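Local coordinates for protein gamma-glutamyltranspeptidase (Klebsiella pneumoniae subsp. pneumoniae, PDB 5HFT) that converts oxamate to oxalate in the uric acid degradation pathway and belongs to the gamma-glutamyltransferase family, at residues G129-W134 against D224-G229. Sequence-based numbering, arbitrary orientation.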
ATOM      1  N   GLY A 129       5.033  -5.452   9.152  1.00 37.56           N
ATOM      2  CA  GLY A 129       5.581  -4.131   9.389  1.00 35.52           C
ATOM      3  C   GLY A 129       4.666  -2.926   9.549  1.00 38.90           C
ATOM      4  O   GLY A 129       5.076  -1.967  10.210  1.00 36.84           O
ATOM      5  N   THR A 130       3.450  -2.941   8.970  1.00 38.65           N
ATOM      6  CA  THR A 130       2.634  -1.726   8.909  1.00 30.94           C
ATOM      7  C   THR A 130       2.577  -1.018  10.245  1.00 34.36           C
ATOM      8  O   THR A 130       2.743   0.203  10.322  1.00 39.62           O
ATOM      9  CB  THR A 130       1.189  -1.996   8.476  1.00 37.57           C
ATOM     10  OG1 THR A 130       0.680  -3.242   9.000  1.00 35.36           O
ATOM     11  CG2 THR A 130       1.019  -1.892   6.998  1.00 35.82           C
ATOM     12  N   VAL A 131       2.324  -1.769  11.312  1.00 32.32           N
ATOM     13  CA  VAL A 131       2.101  -1.123  12.596  1.00 33.57           C
ATOM     14  C   VAL A 131       3.323  -0.321  12.984  1.00 36.55           C
ATOM     15  O   VAL A 131       3.205   0.793  13.508  1.00 37.05           O
ATOM     16  CB  VAL A 131       1.730  -2.161  13.664  1.00 37.08           C
ATOM     17  CG1 VAL A 131       1.450  -1.479  15.002  1.00 34.32           C
ATOM     18  CG2 VAL A 131       0.519  -2.948  13.194  1.00 33.06           C
ATOM     19  N   SER A 132       4.515  -0.844  12.672  1.00 36.50           N
ATOM     20  CA  SER A 132       5.727  -0.044  12.833  1.00 40.52           C
ATOM     21  C   SER A 132       5.728   1.173  11.904  1.00 40.69           C
ATOM     22  O   SER A 132       6.265   2.224  12.260  1.00 41.38           O
ATOM     23  CB  SER A 132       6.974  -0.916  12.626  1.00 36.16           C
ATOM     24  OG  SER A 132       7.152  -1.315  11.280  1.00 34.25           O
ATOM     25  N   GLY A 133       5.091   1.078  10.738  1.00 36.52           N
ATOM     26  CA  GLY A 133       4.953   2.260   9.917  1.00 35.95           C
ATOM     27  C   GLY A 133       4.054   3.279  10.581  1.00 36.72           C
ATOM     28  O   GLY A 133       4.352   4.470  10.585  1.00 36.34           O
ATOM     29  N   TRP A 134       2.960   2.824  11.183  1.00 39.10           N
ATOM     30  CA  TRP A 134       2.100   3.774  11.878  1.00 40.47           C
ATOM     31  C   TRP A 134       2.848   4.447  13.022  1.00 38.53           C
ATOM     32  O   TRP A 134       2.767   5.667  13.182  1.00 43.54           O
ATOM     33  CB  TRP A 134       0.840   3.090  12.413  1.00 37.52           C
ATOM     34  CG  TRP A 134       0.090   2.218  11.444  1.00 33.07           C
ATOM     35  CD1 TRP A 134       0.312   2.064  10.097  1.00 34.71           C
ATOM     36  CD2 TRP A 134      -0.956   1.316  11.780  1.00 29.73           C
ATOM     37  NE1 TRP A 134      -0.564   1.140   9.573  1.00 30.89           N
ATOM     38  CE2 TRP A 134      -1.352   0.666  10.591  1.00 33.58           C
ATOM     39  CE3 TRP A 134      -1.606   0.996  12.973  1.00 29.88           C
ATOM     40  CZ2 TRP A 134      -2.372  -0.280  10.572  1.00 32.26           C
ATOM     41  CZ3 TRP A 134      -2.623   0.069  12.944  1.00 30.42           C
ATOM     42  CH2 TRP A 134      -2.992  -0.559  11.758  1.00 27.36           C
ATOM     43  N   ASP A 224       3.163   0.580  19.539  1.00 43.05           N
ATOM     44  CA  ASP A 224       4.402  -0.185  19.542  1.00 40.52           C
ATOM     45  C   ASP A 224       4.308  -1.446  20.388  1.00 40.94           C
ATOM     46  O   ASP A 224       5.164  -2.331  20.248  1.00 41.94           O
ATOM     47  CB  ASP A 224       5.579   0.697  19.976  1.00 33.92           C
ATOM     48  CG  ASP A 224       6.886   0.242  19.354  1.00 39.29           C
ATOM     49  OD1 ASP A 224       6.913   0.054  18.115  1.00 35.89           O
ATOM     50  OD2 ASP A 224       7.890   0.075  20.090  1.00 42.32           O
ATOM     51  N   SER A 225       3.284  -1.569  21.240  1.00 45.68           N
ATOM     52  CA  SER A 225       3.106  -2.802  22.007  1.00 37.62           C
ATOM     53  C   SER A 225       2.957  -4.014  21.105  1.00 38.00           C
ATOM     54  O   SER A 225       3.151  -5.142  21.561  1.00 47.10           O
ATOM     55  CB  SER A 225       1.899  -2.671  22.931  1.00 40.69           C
ATOM     56  OG  SER A 225       0.680  -2.766  22.219  1.00 42.76           O
ATOM     57  N   PHE A 226       2.647  -3.802  19.828  1.00 37.76           N
ATOM     58  CA  PHE A 226       2.608  -4.886  18.852  1.00 39.76           C
ATOM     59  C   PHE A 226       3.947  -5.606  18.760  1.00 38.27           C
ATOM     60  O   PHE A 226       3.985  -6.820  18.523  1.00 38.51           O
ATOM     61  CB  PHE A 226       2.183  -4.295  17.504  1.00 37.86           C
ATOM     62  CG  PHE A 226       1.949  -5.296  16.399  1.00 35.41           C
ATOM     63  CD1 PHE A 226       3.013  -5.828  15.684  1.00 32.88           C
ATOM     64  CD2 PHE A 226       0.662  -5.615  16.004  1.00 37.05           C
ATOM     65  CE1 PHE A 226       2.815  -6.700  14.629  1.00 28.69           C
ATOM     66  CE2 PHE A 226       0.453  -6.497  14.955  1.00 39.74           C
ATOM     67  CZ  PHE A 226       1.545  -7.038  14.266  1.00 34.25           C
ATOM     68  N   TYR A 227       5.055  -4.887  18.952  1.00 40.13           N
ATOM     69  CA  TYR A 227       6.382  -5.494  18.892  1.00 43.00           C
ATOM     70  C   TYR A 227       7.097  -5.550  20.234  1.00 42.59           C
ATOM     71  O   TYR A 227       8.035  -6.335  20.375  1.00 40.79           O
ATOM     72  CB  TYR A 227       7.280  -4.740  17.897  1.00 37.68           C
ATOM     73  CG  TYR A 227       6.655  -4.543  16.536  1.00 41.78           C
ATOM     74  CD1 TYR A 227       5.697  -3.546  16.320  1.00 41.39           C
ATOM     75  CD2 TYR A 227       7.019  -5.342  15.460  1.00 42.04           C
ATOM     76  CE1 TYR A 227       5.112  -3.359  15.071  1.00 35.10           C
ATOM     77  CE2 TYR A 227       6.438  -5.161  14.204  1.00 40.39           C
ATOM     78  CZ  TYR A 227       5.486  -4.168  14.021  1.00 36.25           C
ATOM     79  OH  TYR A 227       4.907  -3.988  12.783  1.00 35.01           O
ATOM     80  N   ARG A 228       6.662  -4.753  21.226  1.00 46.21           N
ATOM     81  CA  ARG A 228       7.392  -4.582  22.479  1.00 43.41           C
ATOM     82  C   ARG A 228       6.484  -4.505  23.711  1.00 42.94           C
ATOM     83  O   ARG A 228       6.933  -4.051  24.771  1.00 45.99           O
ATOM     84  CB  ARG A 228       8.275  -3.321  22.422  1.00 43.30           C
ATOM     85  CG  ARG A 228       9.507  -3.499  21.546  1.00 43.91           C
ATOM     86  CD  ARG A 228       9.997  -2.234  20.851  1.00 43.95           C
ATOM     87  NE  ARG A 228      10.668  -2.630  19.619  1.00 41.22           N
ATOM     88  CZ  ARG A 228      10.330  -2.219  18.407  1.00 39.10           C
ATOM     89  NH1 ARG A 228       9.356  -1.338  18.246  1.00 41.09           N
ATOM     90  NH2 ARG A 228      10.990  -2.679  17.359  1.00 40.95           N
ATOM     91  N   GLY A 229       5.228  -4.935  23.608  1.00 40.64           N
ATOM     92  CA  GLY A 229       4.310  -4.897  24.722  1.00 40.51           C
ATOM     93  C   GLY A 229       3.539  -6.196  24.879  1.00 44.46           C
ATOM     94  O   GLY A 229       3.945  -7.248  24.363  1.00 46.05           O
TER
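The first torsions of V131 and F226 aim their side chains at each other: with CG1 of V131 anti to its own backbone N (chi1 -178°), CG2 is carried over one face of the F226 ring, whose CG is likewise anti to N (chi1 -174°). That methyl makes a CH-pi contact, CG2 of V131 lying 4.0 Å from the centroid of the F226 ring. The other packs against the root of the ring, CG1 of V131 being 3.8 Å from CB of F226. In Y227, CG instead stands anti to the carbonyl carbon, beside the backbone N, and the hydroxyl reaches the first turn of helix 130-144. There the backbone N of S132 donates to OH of Y227 at 3.2 Å, with a bent N-H...O angle of 148°. This joins the N-terminal turn of one helix to the short helix 225-228, which links helices 209-221 and 230-242 in the gamma-glutamyltranspeptidase domain. The same hydroxyl hydrogen-bonds to A128 O, just before helix 130-144. CB of V131 lies at the edge of the Y227 ring, 3.9 Å from CE1 of Y227. Within 224-229, the R228 guanidinium lies with one face over CB of Y227, and its NH1 bonds OD2 of D224 at 2.7 Å on the syn lone pair.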